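Trans-isoprenyl diphosphate synthase (Caulobacter crescentus, PDB 3OYR) probably catalyses successive condensations of isopentenyl diphosphate onto farnesyl diphosphate, yielding all-trans-octaprenyl diphosphate, the side-chain precursor of isoprenoid quinones. Local coordinates at residues A55-L60 / V130-F135; A77-A82 / E215-Y220; A257-L262 / D304-L309; K316-L321 / E335-A340. One frame throughout, in Å; residues are numbered along the deposited sequence. Where two conformers were deposited one is given.

Interaction 1: A55-L60 / V130-F135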
loop_
_atom_site.group_PDB
_atom_site.type_symbol
_atom_site.label_atom_id
_atom_site.label_comp_id
_atom_site.label_asym_id
_atom_site.label_seq_id
_atom_site.Cartn_x
_atom_site.Cartn_y
_atom_site.Cartn_z
ATOM N N ALA B 55 15.855 -4.390 -6.510
ATOM C CA ALA B 55 16.901 -3.355 -6.414
ATOM C C ALA B 55 16.479 -2.223 -5.463
ATOM O O ALA B 55 17.200 -1.923 -4.525
ATOM C CB ALA B 55 17.265 -2.802 -7.792
ATOM N N LEU B 56 15.297 -1.635 -5.681
ATOM C CA LEU B 56 14.789 -0.568 -4.801
ATOM C C LEU B 56 14.553 -1.059 -3.369
ATOM O O LEU B 56 14.918 -0.378 -2.395
ATOM C CB LEU B 56 13.527 0.079 -5.391
ATOM C CG LEU B 56 13.062 1.463 -4.904
ATOM C CD1 LEU B 56 12.118 2.109 -5.899
ATOM C CD2 LEU B 56 12.353 1.397 -3.552
ATOM N N ALA B 57 13.959 -2.245 -3.251
ATOM C CA ALA B 57 13.638 -2.832 -1.954
ATOM C C ALA B 57 14.871 -3.129 -1.099
ATOM O O ALA B 57 14.921 -2.742 0.079
ATOM C CB ALA B 57 12.808 -4.096 -2.138
ATOM N N GLU B 58 15.861 -3.805 -1.685
ATOM C CA GLU B 58 17.098 -4.119 -0.967
ATOM C C GLU B 58 17.903 -2.874 -0.619
ATOM O O GLU B 58 18.590 -2.857 0.394
ATOM C CB GLU B 58 17.988 -5.112 -1.735
ATOM C CG GLU B 58 18.931 -5.915 -0.822
ATOM C CD GLU B 58 20.261 -6.269 -1.475
ATOM O OE1 GLU B 58 20.257 -6.970 -2.510
ATOM O OE2 GLU B 58 21.317 -5.861 -0.938
ATOM N N HIS B 59 17.806 -1.827 -1.435
ATOM C CA HIS B 59 18.475 -0.571 -1.108
ATOM C C HIS B 59 18.005 -0.097 0.281
ATOM O O HIS B 59 18.828 0.287 1.109
ATOM C CB HIS B 59 18.211 0.476 -2.185
ATOM C CG HIS B 59 18.710 1.852 -1.846
ATOM N ND1 HIS B 59 19.972 2.293 -2.192
ATOM C CD2 HIS B 59 18.108 2.895 -1.224
ATOM C CE1 HIS B 59 20.130 3.539 -1.783
ATOM N NE2 HIS B 59 19.017 3.926 -1.186
ATOM N N LEU B 60 16.696 -0.190 0.545
ATOM C CA LEU B 60 16.137 0.189 1.847
ATOM C C LEU B 60 16.303 -0.866 2.956
ATOM O O LEU B 60 16.761 -0.537 4.061
ATOM C CB LEU B 60 14.668 0.611 1.710
ATOM C CG LEU B 60 13.977 1.148 2.978
ATOM C CD1 LEU B 60 14.814 2.216 3.671
ATOM C CD2 LEU B 60 12.623 1.725 2.647
ATOM N N VAL B 130 6.711 4.647 -4.731
ATOM C CA VAL B 130 5.309 4.360 -4.425
ATOM C C VAL B 130 4.914 2.953 -4.853
ATOM O O VAL B 130 4.396 2.189 -4.040
ATOM C CB VAL B 130 4.384 5.442 -5.016
ATOM C CG1 VAL B 130 2.915 4.992 -5.071
ATOM C CG2 VAL B 130 4.530 6.693 -4.184
ATOM N N LEU B 131 5.215 2.604 -6.102
ATOM C CA LEU B 131 4.860 1.288 -6.669
ATOM C C LEU B 131 5.534 0.082 -6.002
ATOM O O LEU B 131 4.888 -0.964 -5.809
ATOM C CB LEU B 131 5.057 1.273 -8.192
ATOM C CG LEU B 131 4.245 2.261 -9.051
ATOM C CD1 LEU B 131 4.640 2.155 -10.525
ATOM C CD2 LEU B 131 2.738 2.079 -8.883
ATOM N N VAL B 132 6.806 0.222 -5.640
ATOM C CA VAL B 132 7.524 -0.831 -4.904
ATOM C C VAL B 132 6.960 -0.984 -3.490
ATOM O O VAL B 132 6.799 -2.107 -2.988
ATOM C CB VAL B 132 9.059 -0.620 -4.907
ATOM C CG1 VAL B 132 9.769 -1.650 -3.999
ATOM C CG2 VAL B 132 9.602 -0.736 -6.352
ATOM N N GLY B 133 6.598 0.139 -2.878
ATOM C CA GLY B 133 5.820 0.096 -1.639
ATOM C C GLY B 133 4.548 -0.699 -1.809
ATOM O O GLY B 133 4.283 -1.595 -0.998
ATOM N N ASP B 134 3.779 -0.415 -2.872
ATOM C CA ASP B 134 2.569 -1.215 -3.192
ATOM C C ASP B 134 2.850 -2.714 -3.350
ATOM O O ASP B 134 2.071 -3.533 -2.859
ATOM C CB ASP B 134 1.829 -0.684 -4.430
ATOM C CG ASP B 134 1.316 0.731 -4.244
ATOM O OD1 ASP B 134 1.278 1.208 -3.081
ATOM O OD2 ASP B 134 0.950 1.374 -5.266
ATOM N N PHE B 135 3.968 -3.058 -3.999
ATOM C CA PHE B 135 4.458 -4.455 -4.103
ATOM C C PHE B 135 4.680 -5.112 -2.726
ATOM O O PHE B 135 4.205 -6.237 -2.465
ATOM C CB PHE B 135 5.760 -4.518 -4.940
ATOM C CG PHE B 135 6.410 -5.909 -4.983
ATOM C CD1 PHE B 135 6.002 -6.856 -5.912
ATOM C CD2 PHE B 135 7.431 -6.252 -4.084
ATOM C CE1 PHE B 135 6.594 -8.128 -5.947
ATOM C CE2 PHE B 135 8.033 -7.511 -4.116
ATOM C CZ PHE B 135 7.618 -8.446 -5.051
#
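Leu56 and Val132 carry the contact between helix 52-61 and helix 126-147, two branched side chains that cross obliquely and meet methyl against methyl. Each prong of the leucine takes one prong of the valine: CD1 of Leu56 lies 3.8 Å from CG2 of Val132, and CD2 of Leu56 lies 4.0 Å from CG1 of Val132. The stem joins in as well, with CB of Leu56 at 4.1 Å from CG2 of Val132. The valine can offer both methyls because its CG1 stands anti to the backbone N (chi1 174°) and its CG2 anti to the carbonyl carbon, which spreads the pair across the side facing the other helix. CG1 of Val132 also reaches the neighbouring Ala57, whose CB it meets more loosely at 4.3 Å. That alanine marks the nearest backbone approach, CA of Ala57 to CA of Val132 being 7.1 Å, a spacing that its short side chain permits. The contact is wholly apolar and buried. Leu103 of helix 87-109 and Trp124 also pack on Leu56, while Ile53 touches Val132. Helix 126-147 turns another face to the dimer partner, where Asp134 OD2 is hydrogen-bonded to His104 ND1 of the second subunit. This is ordinary aliphatic helix-helix packing within the all-helical isoprenoid synthase fold, here joining a short helix to one that also serves the dimer interface.

Interaction 2: A77-A82 / E215-Y220; sequences ARLAGA and EALRDY
Leu217 packs against both Leu79 and Ala80, and these two pairs make up the whole direct contact between the end of helix 68-79 and helix 211-238. The closer pair is leucine to leucine, with CD2 of Leu79 at 4.2 Å from CD2 of Leu217. The other methyl of Leu217 turns to the alanine, where CD1 of Leu217 is 4.5 Å from CB of Ala80. One forked side chain thus serves two neighbours, one methyl for each. Further packing comes from Phe324, which touches both leucines, and from Trp329 and Leu333 of helix 328-342 on Leu79, so a loop and helix 328-342 cover the buried part. The looser side begins immediately beyond Ala80. Gly81 is exposed and has a positive phi of 77°, and the backbone bonds from Gly81 N to Arg78 O, a weak one, and from Ala82 N to Ala77 O complete a Schellman motif that ends the helix. On helix 211-238, Arg218 faces elsewhere and forms salt bridges to Glu194 and Glu201. With aliphatic carbon on both sides and methyl spacings above 4 Å, the contact implies modest, nondirectional cohesion by burial, whereas directional bonding is left to the end of helix 68-79 and to the salt bridges of Arg218 on the other helix.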
loop_
_atom_site.group_PDB
_atom_site.type_symbol
_atom_site.label_atom_id
_atom_site.label_comp_id
_atom_site.label_asym_id
_atom_site.label_seq_id
_atom_site.Cartn_x
_atom_site.Cartn_y
_atom_site.Cartn_z
ATOM N N ALA B 77 4.830 -13.848 20.301
ATOM C CA ALA B 77 4.499 -15.249 20.020
ATOM C C ALA B 77 5.118 -16.222 21.036
ATOM O O ALA B 77 4.448 -17.151 21.527
ATOM C CB ALA B 77 4.896 -15.617 18.584
ATOM N N ARG B 78 6.392 -16.005 21.349
ATOM C CA ARG B 78 7.094 -16.826 22.344
ATOM C C ARG B 78 6.605 -16.595 23.779
ATOM O O ARG B 78 6.504 -17.550 24.555
ATOM C CB ARG B 78 8.604 -16.591 22.261
ATOM C CG ARG B 78 9.258 -17.043 20.936
ATOM C CD ARG B 78 9.081 -18.534 20.716
ATOM N NE ARG B 78 9.634 -19.020 19.447
ATOM C CZ ARG B 78 9.363 -20.219 18.928
ATOM N NH1 ARG B 78 8.549 -21.047 19.563
ATOM N NH2 ARG B 78 9.898 -20.593 17.772
ATOM N N LEU B 79 6.298 -15.343 24.126
ATOM C CA LEU B 79 5.723 -15.026 25.446
ATOM C C LEU B 79 4.360 -15.690 25.593
ATOM O O LEU B 79 4.072 -16.290 26.632
ATOM C CB LEU B 79 5.634 -13.508 25.696
ATOM C CG LEU B 79 5.311 -12.983 27.113
ATOM C CD1 LEU B 79 6.201 -13.605 28.198
ATOM C CD2 LEU B 79 5.394 -11.455 27.183
ATOM N N ALA B 80 3.547 -15.633 24.534
ATOM C CA ALA B 80 2.262 -16.330 24.533
ATOM C C ALA B 80 2.378 -17.860 24.411
ATOM O O ALA B 80 1.385 -18.566 24.538
ATOM C CB ALA B 80 1.325 -15.759 23.469
ATOM N N GLY B 81 3.588 -18.368 24.185
ATOM C CA GLY B 81 3.839 -19.809 24.160
ATOM C C GLY B 81 3.390 -20.484 22.875
ATOM O O GLY B 81 2.599 -21.420 22.914
ATOM N N ALA B 82 3.888 -20.009 21.734
ATOM C CA ALA B 82 3.598 -20.633 20.434
ATOM C C ALA B 82 4.259 -22.014 20.308
ATOM O O ALA B 82 5.332 -22.244 20.859
ATOM C CB ALA B 82 4.042 -19.724 19.298
ATOM N N GLU B 215 -4.791 -9.243 24.205
ATOM C CA GLU B 215 -5.162 -7.888 24.589
ATOM C C GLU B 215 -4.054 -7.240 25.405
ATOM O O GLU B 215 -3.719 -6.080 25.168
ATOM C CB GLU B 215 -6.510 -7.831 25.343
ATOM C CG GLU B 215 -7.788 -7.928 24.463
ATOM C CD GLU B 215 -7.853 -6.930 23.279
ATOM O OE1 GLU B 215 -7.441 -5.752 23.401
ATOM O OE2 GLU B 215 -8.349 -7.335 22.209
ATOM N N ALA B 216 -3.454 -8.007 26.311
ATOM C CA ALA B 216 -2.325 -7.521 27.115
ATOM C C ALA B 216 -1.122 -7.135 26.252
ATOM O O ALA B 216 -0.505 -6.086 26.441
ATOM C CB ALA B 216 -1.920 -8.552 28.144
ATOM N N LEU B 217 -0.819 -7.989 25.284
ATOM C CA LEU B 217 0.301 -7.781 24.394
ATOM C C LEU B 217 0.062 -6.638 23.430
ATOM O O LEU B 217 0.971 -5.836 23.173
ATOM C CB LEU B 217 0.654 -9.092 23.676
ATOM C CG LEU B 217 1.636 -9.877 24.545
ATOM C CD1 LEU B 217 1.633 -11.373 24.182
ATOM C CD2 LEU B 217 3.055 -9.268 24.450
ATOM N N ARG B 218 -1.163 -6.558 22.915
ATOM C CA ARG B 218 -1.619 -5.397 22.176
ATOM C C ARG B 218 -1.406 -4.099 22.953
ATOM O O ARG B 218 -0.840 -3.137 22.423
ATOM C CB ARG B 218 -3.087 -5.521 21.792
ATOM C CG ARG B 218 -3.541 -4.332 21.007
ATOM C CD ARG B 218 -4.990 -4.344 20.579
ATOM N NE ARG B 218 -5.227 -3.089 19.878
ATOM C CZ ARG B 218 -4.812 -2.808 18.639
ATOM N NH1 ARG B 218 -4.159 -3.700 17.882
ATOM N NH2 ARG B 218 -5.072 -1.619 18.149
ATOM N N ASP B 219 -1.851 -4.096 24.206
ATOM C CA ASP B 219 -1.675 -2.972 25.145
ATOM C C ASP B 219 -0.198 -2.588 25.286
ATOM O O ASP B 219 0.136 -1.407 25.324
ATOM C CB ASP B 219 -2.252 -3.397 26.513
ATOM C CG ASP B 219 -2.478 -2.234 27.490
ATOM O OD1 ASP B 219 -2.466 -1.047 27.081
ATOM O OD2 ASP B 219 -2.678 -2.538 28.701
ATOM N N TYR B 220 0.679 -3.595 25.378
ATOM C CA TYR B 220 2.122 -3.387 25.474
ATOM C C TYR B 220 2.622 -2.651 24.232
ATOM O O TYR B 220 3.287 -1.637 24.341
ATOM C CB TYR B 220 2.906 -4.722 25.688
ATOM C CG TYR B 220 4.389 -4.548 25.478
ATOM C CD1 TYR B 220 5.196 -4.037 26.492
ATOM C CD2 TYR B 220 4.989 -4.839 24.246
ATOM C CE1 TYR B 220 6.558 -3.834 26.306
ATOM C CE2 TYR B 220 6.353 -4.624 24.059
ATOM C CZ TYR B 220 7.126 -4.140 25.092
ATOM O OH TYR B 220 8.463 -3.923 24.889
#

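Interaction 3: A257-L262 / D304-L309; sequences ATLPLL and DATLDL
Two kinds of contact join the start of helix 259-267 to helix 302-320, and the purely aliphatic one is Leu259 on Leu309. Their side chains cross at about a right angle and touch through one methyl each, CD2 of Leu259 lying 3.8 Å from CD2 of Leu309. Both leucines hold CG anti to the backbone N (chi1 -167° and -176°), which sends their forks into the space between the helices, where Leu230 of helix 211-238 and Gln181 pack on both. The second kind sets a hydroxyl against a proline ring. Thr306 OG1 is 3.7 Å from both CA and CG of Pro260, and CG2 of Thr306 lies 4.2 Å from CG of Pro260. These are van der Waals approaches to carbon; the hydroxyl itself is hydrogen-bonded to Ala302 O, one turn earlier in its own helix, and is thereby satisfied although Thr306 is buried. The backbones come close here, with CA of Pro260 and CA of Thr306 only 6.1 Å apart. Thr258 occupies the N-cap position, and Pro260 falls in the first helical turn, where a missing N-H costs no helical bond. The contact packs two helices of the all-alpha isoprenoid synthase fold near Asp232 and Asp236, a calcium site known for this protein, though in this chain Asp236 holds no ion.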
loop_
_atom_site.group_PDB
_atom_site.type_symbol
_atom_site.label_atom_id
_atom_site.label_comp_id
_atom_site.label_asym_id
_atom_site.label_seq_id
_atom_site.Cartn_x
_atom_site.Cartn_y
_atom_site.Cartn_z
ATOM N N ALA B 257 4.235 20.427 12.709
ATOM C CA ALA B 257 4.134 20.605 14.142
ATOM C C ALA B 257 4.073 19.261 14.836
ATOM O O ALA B 257 3.254 18.385 14.508
ATOM C CB ALA B 257 2.912 21.448 14.504
ATOM N N THR B 258 4.976 19.094 15.785
ATOM C CA THR B 258 4.970 17.939 16.652
ATOM C C THR B 258 5.007 18.500 18.057
ATOM O O THR B 258 5.257 19.699 18.248
ATOM C CB THR B 258 6.196 17.069 16.401
ATOM O OG1 THR B 258 7.369 17.829 16.665
ATOM C CG2 THR B 258 6.250 16.599 14.947
ATOM N N LEU B 259 4.747 17.641 19.032
ATOM C CA LEU B 259 4.731 18.023 20.427
ATOM C C LEU B 259 5.941 18.854 20.934
ATOM O O LEU B 259 5.710 19.856 21.598
ATOM C CB LEU B 259 4.452 16.811 21.324
ATOM C CG LEU B 259 4.110 17.133 22.775
ATOM C CD1 LEU B 259 2.738 17.795 22.853
ATOM C CD2 LEU B 259 4.194 15.894 23.636
ATOM N N PRO B 260 7.211 18.468 20.618
ATOM C CA PRO B 260 8.300 19.323 21.138
ATOM C C PRO B 260 8.151 20.792 20.737
ATOM O O PRO B 260 8.352 21.681 21.576
ATOM C CB PRO B 260 9.559 18.739 20.496
ATOM C CG PRO B 260 9.218 17.341 20.187
ATOM C CD PRO B 260 7.747 17.280 19.922
ATOM N N LEU B 261 7.761 21.023 19.483
ATOM C CA LEU B 261 7.496 22.361 18.953
ATOM C C LEU B 261 6.313 23.048 19.635
ATOM O O LEU B 261 6.393 24.227 20.000
ATOM C CB LEU B 261 7.250 22.291 17.442
ATOM C CG LEU B 261 6.887 23.617 16.767
ATOM C CD1 LEU B 261 8.073 24.543 16.858
ATOM C CD2 LEU B 261 6.439 23.436 15.319
ATOM N N LEU B 262 5.224 22.304 19.793
ATOM C CA LEU B 262 4.016 22.804 20.441
ATOM C C LEU B 262 4.267 23.224 21.893
ATOM O O LEU B 262 3.797 24.287 22.336
ATOM C CB LEU B 262 2.909 21.748 20.397
ATOM C CG LEU B 262 2.269 21.345 19.064
ATOM C CD1 LEU B 262 1.181 20.284 19.314
ATOM C CD2 LEU B 262 1.679 22.548 18.347
ATOM N N ASP B 304 12.639 17.803 27.090
ATOM C CA ASP B 304 12.560 16.995 28.310
ATOM C C ASP B 304 11.143 16.569 28.652
ATOM O O ASP B 304 10.916 15.417 29.020
ATOM C CB ASP B 304 13.215 17.705 29.501
ATOM C CG ASP B 304 14.735 17.649 29.449
ATOM O OD1 ASP B 304 15.377 18.639 29.868
ATOM O OD2 ASP B 304 15.288 16.622 28.984
ATOM N N ALA B 305 10.202 17.500 28.519
ATOM C CA ALA B 305 8.783 17.240 28.788
ATOM C C ALA B 305 8.176 16.175 27.837
ATOM O O ALA B 305 7.365 15.352 28.265
ATOM C CB ALA B 305 7.982 18.540 28.742
ATOM N N THR B 306 8.593 16.194 26.568
ATOM C CA THR B 306 8.243 15.170 25.571
ATOM C C THR B 306 8.691 13.776 26.022
ATOM O O THR B 306 7.898 12.813 26.008
ATOM C CB THR B 306 8.883 15.503 24.202
ATOM O OG1 THR B 306 8.447 16.797 23.772
ATOM C CG2 THR B 306 8.482 14.477 23.133
ATOM N N LEU B 307 9.952 13.687 26.446
ATOM C CA LEU B 307 10.520 12.439 26.951
ATOM C C LEU B 307 9.942 11.976 28.289
ATOM O O LEU B 307 9.894 10.762 28.547
ATOM C CB LEU B 307 12.061 12.489 26.980
ATOM C CG LEU B 307 12.788 12.681 25.629
ATOM C CD1 LEU B 307 14.305 12.801 25.818
ATOM C CD2 LEU B 307 12.478 11.578 24.615
ATOM N N ASP B 308 9.490 12.923 29.119
ATOM C CA ASP B 308 8.727 12.605 30.349
ATOM C C ASP B 308 7.423 11.899 30.002
ATOM O O ASP B 308 7.023 10.922 30.659
ATOM C CB ASP B 308 8.381 13.866 31.160
ATOM C CG ASP B 308 9.581 14.460 31.901
ATOM O OD1 ASP B 308 9.535 15.674 32.212
ATOM O OD2 ASP B 308 10.566 13.739 32.170
ATOM N N LEU B 309 6.758 12.399 28.973
ATOM C CA LEU B 309 5.523 11.790 28.504
ATOM C C LEU B 309 5.824 10.419 27.879
ATOM O O LEU B 309 5.124 9.444 28.142
ATOM C CB LEU B 309 4.800 12.716 27.521
ATOM C CG LEU B 309 3.428 12.262 26.995
ATOM C CD1 LEU B 309 2.456 11.944 28.136
ATOM C CD2 LEU B 309 2.819 13.302 26.047
#

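Interaction 4: K316-L321 / E335-A340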
loop_
_atom_site.group_PDB
_atom_site.type_symbol
_atom_site.label_atom_id
_atom_site.label_comp_id
_atom_site.label_asym_id
_atom_site.label_seq_id
_atom_site.Cartn_x
_atom_site.Cartn_y
_atom_site.Cartn_z
ATOM N N LYS B 316 3.494 2.385 31.132
ATOM C CA LYS B 316 2.225 1.745 30.772
ATOM C C LYS B 316 2.512 0.456 29.985
ATOM O O LYS B 316 1.904 -0.586 30.240
ATOM C CB LYS B 316 1.340 2.698 29.954
ATOM C CG LYS B 316 0.687 3.841 30.754
ATOM C CD LYS B 316 0.068 4.873 29.826
ATOM C CE LYS B 316 -0.652 5.982 30.599
ATOM N NZ LYS B 316 -2.135 5.805 30.622
ATOM N N ALA B 317 3.471 0.521 29.048
ATOM C CA ALA B 317 3.865 -0.692 28.287
ATOM C C ALA B 317 4.379 -1.808 29.206
ATOM O O ALA B 317 3.952 -2.958 29.080
ATOM C CB ALA B 317 4.885 -0.375 27.184
ATOM N N LYS B 318 5.253 -1.453 30.151
ATOM C CA LYS B 318 5.779 -2.429 31.097
ATOM C C LYS B 318 4.670 -3.001 31.995
ATOM O O LYS B 318 4.628 -4.193 32.220
ATOM C CB LYS B 318 6.901 -1.837 31.935
ATOM C CG LYS B 318 8.084 -1.340 31.139
ATOM C CD LYS B 318 8.970 -0.443 31.975
ATOM C CE LYS B 318 10.131 -1.208 32.562
ATOM N NZ LYS B 318 11.136 -0.288 33.175
ATOM N N ALA B 319 3.757 -2.150 32.456
ATOM C CA ALA B 319 2.656 -2.589 33.307
ATOM C C ALA B 319 1.653 -3.444 32.544
ATOM O O ALA B 319 1.025 -4.331 33.127
ATOM C CB ALA B 319 1.954 -1.360 34.006
ATOM N N ALA B 320 1.508 -3.194 31.241
ATOM C CA ALA B 320 0.665 -4.059 30.384
ATOM C C ALA B 320 1.027 -5.559 30.393
ATOM O O ALA B 320 0.179 -6.403 30.108
ATOM C CB ALA B 320 0.636 -3.537 28.967
ATOM N N LEU B 321 2.275 -5.887 30.720
ATOM C CA LEU B 321 2.737 -7.293 30.752
ATOM C C LEU B 321 2.612 -8.015 32.105
ATOM O O LEU B 321 2.984 -9.190 32.215
ATOM C CB LEU B 321 4.179 -7.383 30.272
ATOM C CG LEU B 321 4.478 -6.845 28.869
ATOM C CD1 LEU B 321 5.967 -6.909 28.650
ATOM C CD2 LEU B 321 3.739 -7.649 27.810
ATOM N N GLU B 335 12.834 -4.153 28.875
ATOM C CA GLU B 335 14.038 -3.410 28.541
ATOM C C GLU B 335 13.853 -2.638 27.232
ATOM O O GLU B 335 14.408 -1.540 27.060
ATOM C CB GLU B 335 15.272 -4.342 28.503
ATOM C CG GLU B 335 15.694 -4.843 29.894
ATOM C CD GLU B 335 16.779 -5.914 29.853
ATOM O OE1 GLU B 335 16.985 -6.543 28.798
ATOM O OE2 GLU B 335 17.422 -6.137 30.890
ATOM N N LEU B 336 13.064 -3.197 26.318
ATOM C CA LEU B 336 12.746 -2.508 25.056
ATOM C C LEU B 336 11.914 -1.242 25.287
ATOM O O LEU B 336 12.125 -0.214 24.622
ATOM C CB LEU B 336 12.037 -3.452 24.071
ATOM C CG LEU B 336 11.501 -2.868 22.754
ATOM C CD1 LEU B 336 12.661 -2.462 21.821
ATOM C CD2 LEU B 336 10.576 -3.837 22.052
ATOM N N ALA B 337 10.979 -1.318 26.234
ATOM C CA ALA B 337 10.157 -0.166 26.620
ATOM C C ALA B 337 11.002 1.029 27.083
ATOM O O ALA B 337 10.760 2.157 26.664
ATOM C CB ALA B 337 9.130 -0.578 27.691
ATOM N N ASP B 338 12.010 0.764 27.916
ATOM C CA ASP B 338 12.960 1.790 28.353
ATOM C C ASP B 338 13.831 2.265 27.218
ATOM O O ASP B 338 14.158 3.465 27.113
ATOM C CB ASP B 338 13.817 1.252 29.518
ATOM C CG ASP B 338 13.012 1.104 30.807
ATOM O OD1 ASP B 338 11.974 1.797 30.951
ATOM O OD2 ASP B 338 13.395 0.290 31.665
ATOM N N PHE B 339 14.208 1.318 26.352
ATOM C CA PHE B 339 15.016 1.632 25.190
ATOM C C PHE B 339 14.291 2.564 24.222
ATOM O O PHE B 339 14.902 3.480 23.665
ATOM C CB PHE B 339 15.481 0.364 24.463
ATOM C CG PHE B 339 16.341 0.648 23.269
ATOM C CD1 PHE B 339 17.674 1.009 23.430
ATOM C CD2 PHE B 339 15.817 0.583 21.983
ATOM C CE1 PHE B 339 18.481 1.273 22.326
ATOM C CE2 PHE B 339 16.616 0.857 20.870
ATOM C CZ PHE B 339 17.947 1.190 21.044
ATOM N N ALA B 340 12.993 2.329 24.021
ATOM C CA ALA B 340 12.174 3.223 23.191
ATOM C C ALA B 340 12.337 4.701 23.572
ATOM O O ALA B 340 12.429 5.554 22.697
ATOM C CB ALA B 340 10.712 2.805 23.222
#
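Lys318 and Asp338 form the salt bridge that ties helix 302-320 to helix 328-342. The ammonium NZ of Lys318 lies 2.8 Å from OD2 of Asp338, which it meets on the syn side and 20° out of the carboxylate plane. A weak second bond runs from the same NZ to OD1 of Asp338 at 3.2 Å, so both oxygens share one donor, unequally. The two side chains cross at about a right angle. Lys318 gets there by a bend rather than a straight reach: its chain turns at chi3 (97°), bringing the ammonium group round to the carboxylate. The side chain of Asp338 starts out to the flank of the contact, and its carboxylate then comes nearer to the other helix. Inward from the charges, the aliphatic part of the lysine does its own packing, with CG of Lys318 at 3.7 Å from CB of Ala337. Next to it, CB of Ala317 meets CB of Ala337 at 4.3 Å. The axes of helical residues 316-320 and 335-340 run nearly antiparallel (169°), 9.3 Å apart at closest approach. Replacing Lys318 by an alanine is likely to take from Asp338 its salt-bridge partner across the contact and to strip one neighbour from the methyl of Ala337. Tyr220 of helix 211-238 packs on Ala317, closing the buried side of the alanine pair, whereas Lys318 and Asp338 are partly exposed. The chemistry therefore implies a graded contact: small methyls allow the close approach inside, and a charge pair nearer solvent adds a directional tie.

In the fold
Seen together, the four contacts illustrate how a helical enzyme is assembled around a central pocket. Interactions 2 and 4 are neighbours, their centres 13 Å apart, and Tyr220 joins them: Tyr220 OH lies 3.5 Å from Leu336 CD2. Interactions 3 and 4 share helix 302-320 without touching, their nearest atoms about 6 Å apart. Interaction 1 stands apart, its centre 32 Å from those of interactions 3 and 4, on the other side of the chain's centre. Interaction 3 is near the active site, with the Pro260 side chain about 9 Å from a bound calcium ion and about 10 Å from a bound dimethylallyl diphosphate; in interaction 1, the Leu56 side chain is about 14 Å from a bound dimethylallyl diphosphate.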